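Local coordinates for protein Bacint_00347 (Bacteroides intestinalis DSM 17393, PDB 5MUM) that probably acts as a rhamnosidase, a glycoside hydrolase built on a beta-propeller, cleaving rhamnose-containing glycans, at residues 27-32 and 78-83; 401-406 and 425-430; 49-54 and 99-104. All blocks are in the same frame, centred on the assembly; numbering follows the deposited sequence.

Contact 1 of 3, residues 27-32 and 78-83; sequences RLVEVG and DQWTLQ
Val31 lays a methyl group over the indole of Trp80, and this CH-pi contact sits at the middle of a seam between two blades of the beta-propeller. Strand 27-34 is an outermost strand of the blade it forms with 423-429 and 403-407, while residues 78-83 lead into 81-85, an outermost strand of the following blade. The segments run in nearly the same direction, 20° apart, with no direct hydrogen bond between them. CG2 of Val31 lies 3.9 Å from the centroid of the five-membered ring of Trp80. With CG1 trans to the backbone N (chi1 -179°), Val31 keeps CG2 for the indole face and directs CG1 to Leu82 CD2 at 3.6 Å. Val29 meets the same indole differently: its CG1 comes in the ring plane, at the edge, 3.6 Å from Trp80 NE1. This apolar neighbour cannot accept the indole N-H, and NE1 is buried with no hydrogen-bond partner in the model. Trp80 also packs on Ile59 of its own blade and on Val427 of the other, so that it is wedged between strands of both blades. Exchanging the tryptophan for an alanine would probably open a gap in the seam and leave the methyls of Val29 and Val31 without the ring they pack on. Toward the solvent, Arg27 stretches an extended chain across Asp78, NH2 lying 3.4 Å from Asp78 CB. Its charge is paired instead through NH1, in a salt bridge to Glu429, and Val29 CG2 lies over the centre of one face of the guanidinium. Between the backbones a single water donates to both carbonyls, 2.7 Å from Glu30 O and 2.5 Å from Asp78 O.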
loop_
_atom_site.group_PDB
_atom_site.type_symbol
_atom_site.label_atom_id
_atom_site.label_comp_id
_atom_site.label_asym_id
_atom_site.label_seq_id
_atom_site.Cartn_x
_atom_site.Cartn_y
_atom_site.Cartn_z
ATOM N N ARG A 27 15.839 11.391 10.402
ATOM C CA ARG A 27 16.622 12.064 9.368
ATOM C C ARG A 27 15.858 12.157 8.060
ATOM O O ARG A 27 15.263 11.180 7.614
ATOM C CB ARG A 27 17.866 11.228 9.172
ATOM C CG ARG A 27 18.885 11.700 8.173
ATOM C CD ARG A 27 20.152 10.915 8.464
ATOM N NE ARG A 27 21.111 10.972 7.378
ATOM C CZ ARG A 27 21.516 9.943 6.624
ATOM N NH1 ARG A 27 21.039 8.702 6.749
ATOM N NH2 ARG A 27 22.422 10.180 5.696
ATOM N N LEU A 28 15.875 13.330 7.453
ATOM C CA LEU A 28 15.218 13.571 6.177
ATOM C C LEU A 28 16.301 13.538 5.111
ATOM O O LEU A 28 17.167 14.384 5.123
ATOM C CB LEU A 28 14.556 14.936 6.235
ATOM C CG LEU A 28 13.305 15.198 5.456
ATOM C CD1 LEU A 28 12.183 14.223 5.772
ATOM C CD2 LEU A 28 12.877 16.630 5.737
ATOM N N VAL A 29 16.276 12.561 4.217
ATOM C CA VAL A 29 17.315 12.426 3.193
ATOM C C VAL A 29 16.741 12.847 1.865
ATOM O O VAL A 29 15.871 12.160 1.298
ATOM C CB VAL A 29 17.823 10.973 3.114
ATOM C CG1 VAL A 29 18.922 10.831 2.061
ATOM C CG2 VAL A 29 18.299 10.504 4.475
ATOM N N GLU A 30 17.241 13.954 1.330
ATOM C CA GLU A 30 16.720 14.466 0.072
ATOM C C GLU A 30 17.111 13.571 -1.095
ATOM O O GLU A 30 18.244 13.068 -1.153
ATOM C CB GLU A 30 17.193 15.910 -0.142
ATOM C CG GLU A 30 16.564 16.602 -1.342
ATOM C CD GLU A 30 16.774 18.117 -1.306
ATOM O OE1 GLU A 30 17.554 18.605 -0.454
ATOM O OE2 GLU A 30 16.137 18.829 -2.102
ATOM N N VAL A 31 16.164 13.355 -2.001
ATOM C CA VAL A 31 16.385 12.538 -3.169
ATOM C C VAL A 31 16.474 13.434 -4.391
ATOM O O VAL A 31 17.503 13.485 -5.069
ATOM C CB VAL A 31 15.270 11.496 -3.345
ATOM C CG1 VAL A 31 15.534 10.628 -4.567
ATOM C CG2 VAL A 31 15.144 10.649 -2.089
ATOM N N GLY A 32 15.394 14.139 -4.688
ATOM C CA GLY A 32 15.303 14.934 -5.909
ATOM C C GLY A 32 13.896 15.466 -6.022
ATOM O O GLY A 32 12.997 15.015 -5.288
ATOM N N ASP A 78 23.746 9.115 2.081
ATOM C CA ASP A 78 22.727 10.067 1.661
ATOM C C ASP A 78 22.826 10.393 0.174
ATOM O O ASP A 78 22.047 11.207 -0.316
ATOM C CB ASP A 78 22.733 11.342 2.521
ATOM C CG ASP A 78 24.015 12.158 2.382
ATOM O OD1 ASP A 78 25.077 11.557 2.176
ATOM O OD2 ASP A 78 23.964 13.404 2.521
ATOM N N GLN A 79 23.734 9.725 -0.539
ATOM C CA GLN A 79 24.012 9.985 -1.935
ATOM C C GLN A 79 23.174 9.053 -2.809
ATOM O O GLN A 79 23.397 7.836 -2.812
ATOM C CB GLN A 79 25.498 9.756 -2.227
ATOM N N TRP A 80 22.200 9.631 -3.509
ATOM C CA TRP A 80 21.356 8.877 -4.436
ATOM C C TRP A 80 21.906 8.963 -5.831
ATOM O O TRP A 80 22.392 10.009 -6.247
ATOM C CB TRP A 80 19.933 9.408 -4.422
ATOM C CG TRP A 80 19.200 9.097 -3.176
ATOM C CD1 TRP A 80 19.209 9.800 -1.996
ATOM C CD2 TRP A 80 18.333 7.988 -2.963
ATOM N NE1 TRP A 80 18.419 9.184 -1.070
ATOM C CE2 TRP A 80 17.851 8.082 -1.634
ATOM C CE3 TRP A 80 17.919 6.921 -3.761
ATOM C CZ2 TRP A 80 16.971 7.164 -1.096
ATOM C CZ3 TRP A 80 17.020 6.002 -3.220
ATOM C CH2 TRP A 80 16.564 6.132 -1.895
ATOM N N THR A 81 21.819 7.860 -6.560
ATOM C CA THR A 81 21.972 7.874 -7.995
ATOM C C THR A 81 20.595 7.813 -8.633
ATOM O O THR A 81 19.864 6.863 -8.393
ATOM C CB THR A 81 22.777 6.661 -8.429
ATOM O OG1 THR A 81 24.083 6.802 -7.878
ATOM C CG2 THR A 81 22.888 6.576 -9.923
ATOM N N LEU A 82 20.280 8.803 -9.465
ATOM C CA LEU A 82 18.985 8.952 -10.065
ATOM C C LEU A 82 19.064 8.752 -11.545
ATOM O O LEU A 82 20.051 9.153 -12.183
ATOM C CB LEU A 82 18.439 10.337 -9.788
ATOM C CG LEU A 82 18.234 10.678 -8.322
ATOM C CD1 LEU A 82 17.694 12.102 -8.259
ATOM C CD2 LEU A 82 17.306 9.695 -7.614
ATOM N N GLN A 83 18.043 8.118 -12.099
ATOM C CA GLN A 83 17.939 7.993 -13.541
ATOM C C GLN A 83 16.517 8.304 -13.964
ATOM O O GLN A 83 15.568 7.634 -13.530
ATOM C CB GLN A 83 18.301 6.574 -13.958
ATOM C CG GLN A 83 18.178 6.310 -15.436
ATOM C CD GLN A 83 19.156 7.127 -16.234
ATOM O OE1 GLN A 83 20.351 7.118 -15.934
ATOM N NE2 GLN A 83 18.661 7.857 -17.235
HETATM O O HOH W 1 20.750 13.359 -0.113
#

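Contact 2 of 3, residues 401-406 and 425-430; sequences RLHLFV and VYVLEV
One face of the His403 imidazole is covered by Glu429, whose CG stands 3.4 Å above the ring plane, displaced toward the rim. One face of the Phe405 ring carries Val425, with CG1 3.5 Å from Phe405 CZ, and the ring of Tyr426 has the carbonyl oxygen of Val406 at its edge. These groups flank an antiparallel pair of strands in the closing blade of the propeller, where strands 403-407 and 423-429 from the end of the chain join N-terminal strand 27-34 in one sheet, the closure often called molecular velcro. His403 and Glu429 form a non-hydrogen-bonded pair. With CG of Glu429 opposite its own carbonyl carbon (chi1 -53°) and the chain extended beyond it, the side chain runs alongside the imidazole; carboxylate and ring planes are 17° apart. The carboxylate is held at both oxygens, OE1 by Arg27 and OE2 by Arg73, while His403 ND1 is hydrogen-bonded to Gln57 NE2. The same sheet face holds Val427, whose CG1 reaches His403 CB at 3.7 Å, and Phe405, which also makes a cation-pi contact with Arg46. On the other face, Val406 CG2 packs diagonally against Leu428 CB at 3.6 Å. Beneath these side chains the backbone is regular: Leu404 pairs with Leu428, and Val406 with Tyr426, each through two reciprocal bonds. The shortest of the four joins Tyr426 N to Val406 O at 2.7 Å. Beyond the ladder a water links Leu402 N with Val430 O. Beside it Val430 N reaches Leu402 O at 2.8 Å, almost in line with the carbonyl, the C=O...N angle being 176°.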
loop_
_atom_site.group_PDB
_atom_site.type_symbol
_atom_site.label_atom_id
_atom_site.label_comp_id
_atom_site.label_asym_id
_atom_site.label_seq_id
_atom_site.Cartn_x
_atom_site.Cartn_y
_atom_site.Cartn_z
ATOM N N ARG A 401 14.110 -1.002 10.397
ATOM C CA ARG A 401 14.204 0.442 10.214
ATOM C C ARG A 401 13.016 0.897 9.425
ATOM O O ARG A 401 12.619 0.219 8.446
ATOM C CB ARG A 401 15.467 0.817 9.477
ATOM C CG ARG A 401 16.714 0.392 10.250
ATOM C CD ARG A 401 17.893 1.230 9.786
ATOM N NE ARG A 401 19.011 0.463 9.280
ATOM C CZ ARG A 401 19.890 0.908 8.366
ATOM N NH1 ARG A 401 20.866 0.097 7.979
ATOM N NH2 ARG A 401 19.797 2.141 7.812
ATOM N N LEU A 402 12.436 2.011 9.881
ATOM C CA LEU A 402 11.274 2.600 9.250
ATOM C C LEU A 402 11.691 3.795 8.396
ATOM O O LEU A 402 12.140 4.828 8.932
ATOM C CB LEU A 402 10.245 2.987 10.288
ATOM C CG LEU A 402 9.020 3.711 9.743
ATOM C CD1 LEU A 402 8.302 2.863 8.685
ATOM C CD2 LEU A 402 8.120 4.055 10.914
ATOM N N HIS A 403 11.579 3.628 7.070
ATOM C CA HIS A 403 11.837 4.669 6.098
ATOM C C HIS A 403 10.569 4.959 5.292
ATOM O O HIS A 403 9.934 4.038 4.722
ATOM C CB HIS A 403 12.932 4.284 5.122
ATOM C CG HIS A 403 14.305 4.236 5.714
ATOM N ND1 HIS A 403 15.432 4.112 4.927
ATOM C CD2 HIS A 403 14.745 4.269 6.995
ATOM C CE1 HIS A 403 16.502 4.061 5.704
ATOM N NE2 HIS A 403 16.112 4.134 6.964
ATOM N N LEU A 404 10.213 6.231 5.262
ATOM C CA LEU A 404 9.011 6.706 4.580
ATOM C C LEU A 404 9.367 7.509 3.363
ATOM O O LEU A 404 10.287 8.342 3.395
ATOM C CB LEU A 404 8.226 7.647 5.510
ATOM C CG LEU A 404 7.713 7.019 6.789
ATOM C CD1 LEU A 404 7.249 8.067 7.786
ATOM C CD2 LEU A 404 6.573 6.087 6.438
ATOM N N PHE A 405 8.573 7.339 2.329
ATOM C CA PHE A 405 8.570 8.236 1.202
ATOM C C PHE A 405 7.810 9.484 1.577
ATOM O O PHE A 405 6.631 9.410 1.877
ATOM C CB PHE A 405 7.932 7.542 0.011
ATOM C CG PHE A 405 8.022 8.308 -1.274
ATOM C CD1 PHE A 405 7.289 9.473 -1.478
ATOM C CD2 PHE A 405 8.844 7.863 -2.305
ATOM C CE1 PHE A 405 7.391 10.171 -2.653
ATOM C CE2 PHE A 405 8.908 8.541 -3.516
ATOM C CZ PHE A 405 8.178 9.692 -3.691
ATOM N N VAL A 406 8.501 10.636 1.562
ATOM C CA VAL A 406 7.934 11.887 2.012
ATOM C C VAL A 406 8.124 12.939 0.946
ATOM O O VAL A 406 9.223 13.149 0.464
ATOM C CB VAL A 406 8.535 12.331 3.375
ATOM C CG1 VAL A 406 8.054 13.700 3.759
ATOM C CG2 VAL A 406 8.128 11.359 4.475
ATOM N N VAL A 425 11.454 15.232 -3.063
ATOM C CA VAL A 425 11.203 13.914 -2.491
ATOM C C VAL A 425 12.256 13.625 -1.440
ATOM O O VAL A 425 13.452 13.838 -1.663
ATOM C CB VAL A 425 11.223 12.841 -3.600
ATOM C CG1 VAL A 425 11.132 11.424 -3.040
ATOM C CG2 VAL A 425 10.096 13.103 -4.577
ATOM N N TYR A 426 11.821 13.141 -0.284
ATOM C CA TYR A 426 12.721 12.719 0.771
ATOM C C TYR A 426 12.467 11.289 1.137
ATOM O O TYR A 426 11.349 10.792 0.982
ATOM C CB TYR A 426 12.492 13.532 2.035
ATOM C CG TYR A 426 12.683 15.010 1.904
ATOM C CD1 TYR A 426 13.953 15.583 2.028
ATOM C CD2 TYR A 426 11.591 15.852 1.684
ATOM C CE1 TYR A 426 14.131 16.960 1.934
ATOM C CE2 TYR A 426 11.759 17.212 1.574
ATOM C CZ TYR A 426 13.025 17.758 1.695
ATOM O OH TYR A 426 13.147 19.104 1.594
ATOM N N VAL A 427 13.489 10.629 1.653
ATOM C CA VAL A 427 13.280 9.465 2.483
ATOM C C VAL A 427 13.432 9.959 3.901
ATOM O O VAL A 427 14.462 10.529 4.249
ATOM C CB VAL A 427 14.270 8.335 2.202
ATOM C CG1 VAL A 427 14.056 7.181 3.181
ATOM C CG2 VAL A 427 14.100 7.886 0.764
ATOM N N LEU A 428 12.398 9.749 4.707
ATOM C CA LEU A 428 12.406 10.101 6.116
ATOM C C LEU A 428 12.745 8.809 6.861
ATOM O O LEU A 428 11.984 7.840 6.823
ATOM C CB LEU A 428 11.054 10.680 6.540
ATOM C CG LEU A 428 11.021 11.453 7.883
ATOM C CD1 LEU A 428 9.661 12.086 8.077
ATOM C CD2 LEU A 428 11.306 10.578 9.061
ATOM N N GLU A 429 13.920 8.802 7.502
ATOM C CA GLU A 429 14.383 7.686 8.310
ATOM C C GLU A 429 13.931 7.965 9.743
ATOM O O GLU A 429 14.398 8.894 10.362
ATOM C CB GLU A 429 15.895 7.587 8.202
ATOM C CG GLU A 429 16.404 7.534 6.749
ATOM C CD GLU A 429 17.914 7.405 6.663
ATOM O OE1 GLU A 429 18.589 7.739 7.665
ATOM O OE2 GLU A 429 18.452 7.013 5.602
ATOM N N VAL A 430 12.998 7.185 10.252
ATOM C CA VAL A 430 12.334 7.491 11.504
ATOM C C VAL A 430 13.189 7.025 12.691
ATOM O O VAL A 430 13.802 5.939 12.559
ATOM C CB VAL A 430 10.943 6.823 11.529
ATOM C CG1 VAL A 430 10.267 7.050 12.888
ATOM C CG2 VAL A 430 10.097 7.357 10.376
HETATM O O HOH W 2 13.369 2.989 12.269
#

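Contact 3 of 3, residues 49-54 and 99-104; sequences SLVTQG and SMMLDG
Met100 and Val51 touch where the inner strands of two successive propeller blades, 50-53 and 98-102, run side by side. Their axes are 3° apart and approach to 7.0 Å, so side chains rather than backbone bonds fill the space between them. Met100 brings CG to 4.1 Å from Val51 CG1, and its SD rests 3.8 Å from the backbone oxygen of Ser49. The next residue, Met101, starts out away from strand 50-53, yet a bend at chi2 (57°) turns SD back to 3.8 Å from Val51 CG2. Leu102, whose backbone N is buried here with no partner in the model, then supplies CD1, which meets Val51 CG1 at 3.7 Å; the one valine is thereby touched by three consecutive side chains. At Asp103 it is the backbone that takes part, its O lying 3.6 Å from Gln53 CD, while the carboxylate turns to the backbone N of Asp105 and of Tyr107. With methyls, sulfurs and a leucine branch gathered round Val51, the apolar part of this interface between blades rests on van der Waals fit and sets no particular hydrogen-bonding demand.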
loop_
_atom_site.group_PDB
_atom_site.type_symbol
_atom_site.label_atom_id
_atom_site.label_comp_id
_atom_site.label_asym_id
_atom_site.label_seq_id
_atom_site.Cartn_x
_atom_site.Cartn_y
_atom_site.Cartn_z
ATOM N N SER A 49 6.914 2.304 -3.278
ATOM C CA SER A 49 7.625 3.517 -3.715
ATOM C C SER A 49 9.108 3.426 -3.376
ATOM O O SER A 49 9.922 4.135 -3.979
ATOM C CB SER A 49 7.017 4.721 -3.027
ATOM O OG SER A 49 7.116 4.588 -1.621
ATOM N N LEU A 50 9.415 2.643 -2.341
ATOM C CA LEU A 50 10.714 2.562 -1.736
ATOM C C LEU A 50 10.944 1.137 -1.329
ATOM O O LEU A 50 10.103 0.535 -0.664
ATOM C CB LEU A 50 10.700 3.488 -0.498
ATOM C CG LEU A 50 11.929 3.983 0.204
ATOM C CD1 LEU A 50 12.805 4.785 -0.751
ATOM C CD2 LEU A 50 11.505 4.840 1.409
ATOM N N VAL A 51 12.080 0.563 -1.714
ATOM C CA VAL A 51 12.347 -0.803 -1.347
ATOM C C VAL A 51 13.832 -1.073 -1.200
ATOM O O VAL A 51 14.625 -0.609 -1.976
ATOM C CB VAL A 51 11.709 -1.780 -2.357
ATOM C CG1 VAL A 51 12.327 -1.633 -3.730
ATOM C CG2 VAL A 51 11.828 -3.195 -1.854
ATOM N N THR A 52 14.181 -1.806 -0.158
ATOM C CA THR A 52 15.567 -2.224 0.083
ATOM C C THR A 52 15.800 -3.641 -0.368
ATOM O O THR A 52 14.931 -4.511 -0.196
ATOM C CB THR A 52 15.859 -2.142 1.577
ATOM O OG1 THR A 52 15.959 -0.760 1.927
ATOM C CG2 THR A 52 17.147 -2.886 1.958
ATOM N N GLN A 53 16.997 -3.891 -0.902
ATOM C CA GLN A 53 17.494 -5.224 -1.061
ATOM C C GLN A 53 18.967 -5.213 -0.721
ATOM O O GLN A 53 19.705 -4.403 -1.251
ATOM C CB GLN A 53 17.283 -5.754 -2.480
ATOM C CG GLN A 53 17.668 -7.225 -2.587
ATOM C CD GLN A 53 16.945 -7.955 -3.698
ATOM O OE1 GLN A 53 15.713 -8.069 -3.697
ATOM N NE2 GLN A 53 17.700 -8.449 -4.645
ATOM N N GLY A 54 19.367 -6.089 0.188
ATOM C CA GLY A 54 20.758 -6.174 0.628
ATOM C C GLY A 54 21.073 -4.862 1.333
ATOM O O GLY A 54 20.288 -4.404 2.183
ATOM N N SER A 99 4.358 1.540 -8.812
ATOM C CA SER A 99 4.785 0.507 -7.881
ATOM C C SER A 99 6.023 -0.228 -8.416
ATOM O O SER A 99 6.114 -0.560 -9.592
ATOM C CB SER A 99 3.661 -0.486 -7.610
ATOM O OG SER A 99 2.686 0.116 -6.749
ATOM N N MET A 100 6.974 -0.446 -7.520
ATOM C CA MET A 100 8.214 -1.121 -7.826
ATOM C C MET A 100 8.510 -2.170 -6.779
ATOM O O MET A 100 8.043 -2.121 -5.624
ATOM C CB MET A 100 9.374 -0.128 -7.886
ATOM C CG MET A 100 9.969 0.223 -6.547
ATOM S SD MET A 100 11.148 1.570 -6.504
ATOM C CE MET A 100 12.249 1.083 -7.784
ATOM N N MET A 101 9.314 -3.125 -7.217
ATOM C CA MET A 101 9.830 -4.142 -6.335
ATOM C C MET A 101 11.062 -4.739 -6.991
ATOM O O MET A 101 11.237 -4.671 -8.238
ATOM C CB MET A 101 8.748 -5.208 -6.096
ATOM C CG MET A 101 9.081 -6.299 -5.098
ATOM S SD MET A 101 9.509 -5.643 -3.504
ATOM C CE MET A 101 8.034 -4.721 -3.070
ATOM N N LEU A 102 11.953 -5.299 -6.184
ATOM C CA LEU A 102 13.028 -6.085 -6.757
ATOM C C LEU A 102 12.755 -7.538 -6.501
ATOM O O LEU A 102 12.294 -7.895 -5.407
ATOM C CB LEU A 102 14.382 -5.714 -6.157
ATOM C CG LEU A 102 15.004 -4.476 -6.799
ATOM C CD1 LEU A 102 14.291 -3.223 -6.370
ATOM C CD2 LEU A 102 16.445 -4.393 -6.417
ATOM N N ASP A 103 13.061 -8.379 -7.484
ATOM C CA ASP A 103 13.012 -9.816 -7.281
ATOM C C ASP A 103 14.306 -10.332 -6.650
ATOM O O ASP A 103 15.232 -9.563 -6.405
ATOM C CB ASP A 103 12.658 -10.542 -8.569
ATOM C CG ASP A 103 13.753 -10.467 -9.647
ATOM O OD1 ASP A 103 14.962 -10.432 -9.335
ATOM O OD2 ASP A 103 13.381 -10.495 -10.855
ATOM N N GLY A 104 14.346 -11.637 -6.422
ATOM C CA GLY A 104 15.458 -12.327 -5.761
ATOM C C GLY A 104 16.789 -12.186 -6.423
ATOM O O GLY A 104 17.812 -12.211 -5.748
#

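Contact 2 lies within one blade, whereas contacts 1 and 3 join neighbouring blades. The chemistry follows this division: contact 2 is buried and built on a regular backbone ladder, while neither of the others has a clear direct hydrogen bond across it. Contact 1 is at the outer surface, where an aromatic ring, a water and charged groups mix; contact 3 is buried, largely aliphatic and sulfur-rich, and lies further in (centres about 22 and 14 Å from the chain's centre). Strands 27-34 and 423-429 are neighbours, which ties contact 1 to contact 2, while 81-85 and 50-53 are opposite edges of one sheet. Leu50 packs against both Trp80 and Val427.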